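Local coordinates for protein exodeoxyribonuclease 10 (Escherichia coli, PDB 4FZX) that degrades single- and double-stranded DNA from the 3' end as a DEDDh-family exonuclease of DNA repair, at residues T9-S21 / M33-A47. Sequence-based numbering, arbitrary orientation.
With nucleotides of chain A.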
loop_
_atom_site.group_PDB
_atom_site.type_symbol
_atom_site.label_atom_id
_atom_site.label_comp_id
_atom_site.label_asym_id
_atom_site.label_seq_id
_atom_site.Cartn_x
_atom_site.Cartn_y
_atom_site.Cartn_z
ATOM N N THR C 9 3.898 -3.975 -39.380
ATOM C CA THR C 9 4.976 -4.959 -39.417
ATOM C C THR C 9 4.531 -6.257 -40.095
ATOM O O THR C 9 3.351 -6.474 -40.359
ATOM C CB THR C 9 5.482 -5.303 -37.993
ATOM O OG1 THR C 9 4.386 -5.741 -37.188
ATOM C CG2 THR C 9 6.152 -4.077 -37.320
ATOM N N CYS C 10 5.494 -7.121 -40.374
ATOM C CA CYS C 10 5.218 -8.440 -40.916
ATOM C C CYS C 10 4.618 -9.378 -39.886
ATOM O O CYS C 10 4.217 -10.489 -40.208
ATOM C CB CYS C 10 6.501 -9.046 -41.482
ATOM S SG CYS C 10 7.196 -8.087 -42.830
ATOM N N GLY C 11 4.562 -8.940 -38.642
ATOM C CA GLY C 11 4.150 -9.813 -37.550
ATOM C C GLY C 11 4.757 -9.298 -36.269
ATOM O O GLY C 11 5.305 -8.203 -36.235
ATOM N N LEU C 12 4.631 -10.076 -35.203
ATOM C CA LEU C 12 4.905 -9.585 -33.870
ATOM C C LEU C 12 6.385 -9.634 -33.529
ATOM O O LEU C 12 6.830 -8.958 -32.599
ATOM C CB LEU C 12 4.095 -10.364 -32.834
ATOM C CG LEU C 12 2.608 -9.996 -32.812
ATOM C CD1 LEU C 12 1.863 -10.816 -31.750
ATOM C CD2 LEU C 12 2.434 -8.493 -32.587
ATOM N N GLN C 13 7.149 -10.397 -34.312
ATOM C CA GLN C 13 8.603 -10.376 -34.211
ATOM C C GLN C 13 9.269 -9.248 -35.007
ATOM O O GLN C 13 10.462 -9.005 -34.857
ATOM C CB GLN C 13 9.187 -11.724 -34.612
ATOM C CG GLN C 13 8.923 -12.821 -33.593
ATOM C CD GLN C 13 7.458 -13.216 -33.539
ATOM O OE1 GLN C 13 6.893 -13.685 -34.532
ATOM N NE2 GLN C 13 6.830 -13.017 -32.381
ATOM N N GLY C 14 8.502 -8.551 -35.839
ATOM C CA GLY C 14 9.051 -7.423 -36.596
ATOM C C GLY C 14 9.063 -7.600 -38.108
ATOM O O GLY C 14 8.252 -8.349 -38.676
ATOM N N GLY C 15 9.978 -6.893 -38.769
ATOM C CA GLY C 15 9.859 -6.643 -40.201
ATOM C C GLY C 15 8.876 -5.513 -40.466
ATOM O O GLY C 15 7.710 -5.598 -40.096
ATOM N N ILE C 16 9.355 -4.453 -41.099
ATOM C CA ILE C 16 8.617 -3.204 -41.175
ATOM C C ILE C 16 8.050 -3.032 -42.565
ATOM O O ILE C 16 8.793 -3.130 -43.555
ATOM C CB ILE C 16 9.542 -2.028 -40.913
ATOM C CG1 ILE C 16 10.468 -2.347 -39.729
ATOM C CG2 ILE C 16 8.734 -0.717 -40.737
ATOM C CD1 ILE C 16 9.718 -2.547 -38.390
ATOM N N VAL C 17 6.745 -2.770 -42.650
ATOM C CA VAL C 17 6.109 -2.518 -43.942
ATOM C C VAL C 17 5.604 -1.096 -44.062
ATOM O O VAL C 17 5.399 -0.597 -45.171
ATOM C CB VAL C 17 4.961 -3.517 -44.251
ATOM C CG1 VAL C 17 5.512 -4.934 -44.324
ATOM C CG2 VAL C 17 3.865 -3.440 -43.186
ATOM N N GLU C 18 5.425 -0.432 -42.924
ATOM C CA GLU C 18 5.055 0.980 -42.918
ATOM C C GLU C 18 5.527 1.660 -41.628
ATOM O O GLU C 18 5.460 1.087 -40.549
ATOM C CB GLU C 18 3.528 1.137 -43.056
ATOM C CG GLU C 18 3.082 2.498 -43.613
ATOM C CD GLU C 18 1.576 2.591 -43.875
ATOM O OE1 GLU C 18 0.793 1.839 -43.246
ATOM O OE2 GLU C 18 1.166 3.463 -44.679
ATOM N N ILE C 19 5.917 2.920 -41.737
ATOM C CA ILE C 19 6.138 3.741 -40.566
ATOM C C ILE C 19 5.561 5.126 -40.817
ATOM O O ILE C 19 5.475 5.587 -41.975
ATOM C CB ILE C 19 7.631 3.867 -40.266
ATOM C CG1 ILE C 19 7.851 4.573 -38.923
ATOM C CG2 ILE C 19 8.348 4.613 -41.419
ATOM C CD1 ILE C 19 9.319 4.542 -38.436
ATOM N N ALA C 20 5.195 5.803 -39.739
ATOM C CA ALA C 20 4.615 7.135 -39.837
ATOM C C ALA C 20 4.800 7.879 -38.520
ATOM O O ALA C 20 5.049 7.254 -37.478
ATOM C CB ALA C 20 3.143 7.036 -40.178
ATOM N N SER C 21 4.643 9.205 -38.560
ATOM C CA SER C 21 4.622 10.012 -37.342
ATOM C C SER C 21 3.830 11.314 -37.495
ATOM O O SER C 21 3.646 11.823 -38.602
ATOM C CB SER C 21 6.051 10.317 -36.852
ATOM O OG SER C 21 6.690 11.282 -37.666
HETATM N N MSE C 33 4.066 12.526 -41.549
HETATM C CA MSE C 33 5.097 11.856 -42.321
HETATM C C MSE C 33 4.739 10.362 -42.351
HETATM O O MSE C 33 4.364 9.810 -41.332
HETATM C CB MSE C 33 6.454 12.057 -41.624
HETATM C CG MSE C 33 7.644 11.534 -42.392
HETATM SE SE MSE C 33 9.367 11.990 -41.550
HETATM C CE MSE C 33 9.235 13.913 -41.510
ATOM N N SER C 34 4.816 9.731 -43.518
ATOM C CA SER C 34 4.669 8.279 -43.606
ATOM C C SER C 34 5.483 7.707 -44.736
ATOM O O SER C 34 5.684 8.351 -45.773
ATOM C CB SER C 34 3.200 7.875 -43.781
ATOM O OG SER C 34 2.642 8.468 -44.944
ATOM N N HIS C 35 5.945 6.486 -44.542
ATOM C CA HIS C 35 6.591 5.762 -45.613
ATOM C C HIS C 35 6.100 4.333 -45.570
ATOM O O HIS C 35 6.119 3.693 -44.494
ATOM C CB HIS C 35 8.114 5.747 -45.425
ATOM C CG HIS C 35 8.743 7.098 -45.493
ATOM N ND1 HIS C 35 8.750 7.969 -44.424
ATOM C CD2 HIS C 35 9.345 7.749 -46.517
ATOM C CE1 HIS C 35 9.367 9.084 -44.776
ATOM N NE2 HIS C 35 9.757 8.966 -46.034
ATOM N N LEU C 36 5.779 3.795 -46.748
ATOM C CA LEU C 36 5.776 2.358 -46.926
ATOM C C LEU C 36 7.206 1.861 -47.028
ATOM O O LEU C 36 8.056 2.515 -47.637
ATOM C CB LEU C 36 4.989 1.970 -48.178
ATOM C CG LEU C 36 3.477 2.070 -48.020
ATOM C CD1 LEU C 36 2.804 2.335 -49.379
ATOM C CD2 LEU C 36 2.949 0.794 -47.365
ATOM N N VAL C 37 7.434 0.654 -46.535
ATOM C CA VAL C 37 8.771 0.169 -46.320
ATOM C C VAL C 37 8.881 -1.278 -46.794
ATOM O O VAL C 37 7.979 -2.090 -46.549
ATOM C CB VAL C 37 9.138 0.213 -44.825
ATOM C CG1 VAL C 37 10.480 -0.495 -44.578
ATOM C CG2 VAL C 37 9.161 1.641 -44.328
ATOM N N ARG C 38 9.988 -1.592 -47.463
ATOM C CA ARG C 38 10.285 -2.962 -47.838
ATOM C C ARG C 38 10.812 -3.758 -46.642
ATOM O O ARG C 38 11.823 -3.417 -46.074
ATOM C CB ARG C 38 11.310 -2.976 -48.964
ATOM C CG ARG C 38 11.513 -4.331 -49.616
ATOM C CD ARG C 38 12.578 -4.206 -50.671
ATOM N NE ARG C 38 12.891 -5.477 -51.315
ATOM C CZ ARG C 38 13.863 -5.633 -52.210
ATOM N NH1 ARG C 38 14.631 -4.600 -52.551
ATOM N NH2 ARG C 38 14.079 -6.823 -52.757
ATOM N N PRO C 39 10.113 -4.828 -46.258
ATOM C CA PRO C 39 10.477 -5.498 -45.013
ATOM C C PRO C 39 11.661 -6.454 -45.191
ATOM O O PRO C 39 11.981 -6.836 -46.306
ATOM C CB PRO C 39 9.211 -6.287 -44.672
ATOM C CG PRO C 39 8.621 -6.596 -46.003
ATOM C CD PRO C 39 8.905 -5.410 -46.874
ATOM N N ASP C 40 12.287 -6.848 -44.085
ATOM C CA ASP C 40 13.440 -7.734 -44.132
ATOM C C ASP C 40 12.996 -9.204 -44.200
ATOM O O ASP C 40 13.812 -10.114 -44.075
ATOM C CB ASP C 40 14.347 -7.504 -42.909
ATOM C CG ASP C 40 13.630 -7.763 -41.571
ATOM O OD1 ASP C 40 12.445 -8.156 -41.569
ATOM O OD2 ASP C 40 14.256 -7.562 -40.510
ATOM N N ARG C 41 11.696 -9.425 -44.362
ATOM C CA ARG C 41 11.136 -10.764 -44.264
ATOM C C ARG C 41 9.732 -10.774 -44.851
ATOM O O ARG C 41 9.148 -9.713 -45.066
ATOM C CB ARG C 41 11.105 -11.220 -42.805
ATOM C CG ARG C 41 9.967 -10.613 -41.998
ATOM C CD ARG C 41 10.191 -10.818 -40.513
ATOM N NE ARG C 41 11.365 -10.089 -40.052
ATOM C CZ ARG C 41 11.838 -10.142 -38.813
ATOM N NH1 ARG C 41 11.214 -10.879 -37.891
ATOM N NH2 ARG C 41 12.919 -9.439 -38.490
ATOM N N PRO C 42 9.177 -11.975 -45.100
ATOM C CA PRO C 42 7.842 -12.054 -45.689
ATOM C C PRO C 42 6.776 -11.517 -44.735
ATOM O O PRO C 42 6.896 -11.664 -43.520
ATOM C CB PRO C 42 7.634 -13.566 -45.922
ATOM C CG PRO C 42 8.996 -14.212 -45.679
ATOM C CD PRO C 42 9.695 -13.303 -44.722
ATOM N N ILE C 43 5.725 -10.924 -45.289
ATOM C CA ILE C 43 4.584 -10.492 -44.496
ATOM C C ILE C 43 3.692 -11.696 -44.172
ATOM O O ILE C 43 3.215 -12.385 -45.082
ATOM C CB ILE C 43 3.741 -9.469 -45.271
ATOM C CG1 ILE C 43 4.589 -8.269 -45.681
ATOM C CG2 ILE C 43 2.506 -9.052 -44.475
ATOM C CD1 ILE C 43 3.978 -7.476 -46.811
ATOM N N SER C 44 3.420 -11.911 -42.890
ATOM C CA SER C 44 2.543 -13.005 -42.472
ATOM C C SER C 44 1.081 -12.708 -42.778
ATOM O O SER C 44 0.653 -11.565 -42.720
ATOM C CB SER C 44 2.715 -13.288 -40.984
ATOM O OG SER C 44 2.043 -12.312 -40.200
ATOM N N PRO C 45 0.298 -13.753 -43.072
ATOM C CA PRO C 45 -1.112 -13.534 -43.416
ATOM C C PRO C 45 -1.915 -12.957 -42.253
ATOM O O PRO C 45 -2.895 -12.245 -42.464
ATOM C CB PRO C 45 -1.621 -14.947 -43.778
ATOM C CG PRO C 45 -0.517 -15.902 -43.372
ATOM C CD PRO C 45 0.749 -15.119 -43.405
ATOM N N GLN C 46 -1.503 -13.269 -41.031
ATOM C CA GLN C 46 -2.125 -12.713 -39.857
ATOM C C GLN C 46 -1.897 -11.191 -39.793
ATOM O O GLN C 46 -2.829 -10.431 -39.570
ATOM C CB GLN C 46 -1.590 -13.423 -38.604
ATOM C CG GLN C 46 -2.365 -13.149 -37.318
ATOM C CD GLN C 46 -2.012 -14.135 -36.176
ATOM O OE1 GLN C 46 -0.854 -14.223 -35.734
ATOM N NE2 GLN C 46 -3.023 -14.860 -35.689
ATOM N N ALA C 47 -0.669 -10.754 -40.057
ATOM C CA ALA C 47 -0.352 -9.320 -40.118
ATOM C C ALA C 47 -1.025 -8.662 -41.332
ATOM O O ALA C 47 -1.577 -7.564 -41.239
ATOM C CB ALA C 47 1.191 -9.110 -40.175
ATOM P P DG A 17 -0.418 -2.335 -33.700
ATOM O OP1 DG A 17 -0.184 -1.084 -34.446
ATOM O OP2 DG A 17 -1.795 -2.664 -33.287
ATOM O "O5'" DG A 17 0.184 -3.564 -34.502
ATOM C "C5'" DG A 17 1.483 -3.457 -35.050
ATOM C "C4'" DG A 17 1.773 -4.568 -36.036
ATOM O "O4'" DG A 17 1.920 -5.789 -35.301
ATOM C "C3'" DG A 17 0.704 -4.856 -37.084
ATOM O "O3'" DG A 17 0.939 -4.019 -38.203
ATOM C "C2'" DG A 17 0.975 -6.320 -37.429
ATOM C "C1'" DG A 17 1.478 -6.870 -36.098
ATOM N N9 DG A 17 0.438 -7.503 -35.321
ATOM C C8 DG A 17 -0.420 -6.881 -34.447
ATOM N N7 DG A 17 -1.250 -7.703 -33.883
ATOM C C5 DG A 17 -0.896 -8.940 -34.412
ATOM C C6 DG A 17 -1.446 -10.208 -34.155
ATOM O O6 DG A 17 -2.367 -10.473 -33.369
ATOM N N1 DG A 17 -0.817 -11.205 -34.906
ATOM C C2 DG A 17 0.231 -10.990 -35.790
ATOM N N2 DG A 17 0.719 -12.072 -36.438
ATOM N N3 DG A 17 0.748 -9.790 -36.043
ATOM C C4 DG A 17 0.128 -8.830 -35.314
ATOM P P DA A 16 -3.191 -2.867 -29.032
ATOM O OP1 DA A 16 -3.499 -1.460 -29.353
ATOM O OP2 DA A 16 -4.058 -4.002 -29.459
ATOM O "O5'" DA A 16 -1.694 -3.160 -29.535
ATOM C "C5'" DA A 16 -0.658 -2.224 -29.317
ATOM C "C4'" DA A 16 0.622 -2.689 -30.005
ATOM O "O4'" DA A 16 1.236 -3.733 -29.195
ATOM C "C3'" DA A 16 0.419 -3.317 -31.389
ATOM O "O3'" DA A 16 0.524 -2.306 -32.423
ATOM C "C2'" DA A 16 1.555 -4.343 -31.464
ATOM C "C1'" DA A 16 1.698 -4.777 -30.010
ATOM N N9 DA A 16 0.931 -5.968 -29.735
ATOM C C8 DA A 16 -0.379 -6.191 -30.004
ATOM N N7 DA A 16 -0.770 -7.408 -29.727
ATOM C C5 DA A 16 0.364 -8.011 -29.237
ATOM C C6 DA A 16 0.606 -9.315 -28.790
ATOM N N6 DA A 16 -0.334 -10.263 -28.736
ATOM N N1 DA A 16 1.861 -9.608 -28.414
ATOM C C2 DA A 16 2.802 -8.648 -28.486
ATOM N N3 DA A 16 2.695 -7.384 -28.905
ATOM C C4 DA A 16 1.427 -7.142 -29.260
HETATM O O HOH W 1 12.166 -4.567 -41.916
#
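Met-33, a selenomethionine, pairs with Ser-21 through two backbone hydrogen bonds, as part of the antiparallel ladder of the hairpin. Ser-34 then lies against Ala-20, their CB atoms 3.7 Å apart, on the sheet face that Leu-137 of helix 136-154 covers. His-35 exchanges two backbone bonds with Ile-19, and its ring turns off to Tyr-71. Leu-36 crosses the extended chain of Glu-18, CD2 to CG 4.1 Å. The carboxylate of Glu-18 runs on to Arg-135. Val-37 N gives the last rung, 2.8 Å to Val-17 O, from well above the carbonyl plane. On the other edge of their strand, Val-17 and Glu-18 both face Glu-8 of strand 2-9, a classic beta bulge.

Cys-10 SG, anti to the carbonyl carbon (chi1 -62°), is carried to Pro-39 CB at 3.3 Å. One water accepts from both Asp-40 N and Ile-16 N. Arg-41 spreads its guanidinium over the 14-15 peptide, Gly-14 C lying over its centre. Asp-40 holds the group flat from the edge, a side-on salt bridge with NE 2.7 Å from OD1 and NH2 bonded to OD2. A leucine in place of Arg-41 would probably leave the Asp-40 carboxylate without this mate and the 14-15 peptide without its flat cover.

Ile-43 meets Val-17, CG1 to CG1 3.7 Å. Ser-44 grips Cys-10 O twice: OG at 2.8 Å, tilted from the carbonyl plane, and N in that plane on a lone pair. The same OG caps the helix by accepting from Ala-47 N. Gln-46 OE1 takes N2 of DG17 of chain A at 2.8 Å, while Thr-9 N reaches that nucleotide's O3'. The arrangement joins the beta hairpin of the RNase H-like exonuclease fold to a loop and helix start that probably help place the DNA 3' end near the sodium site of Asp-6, Glu-8 and Asp-139.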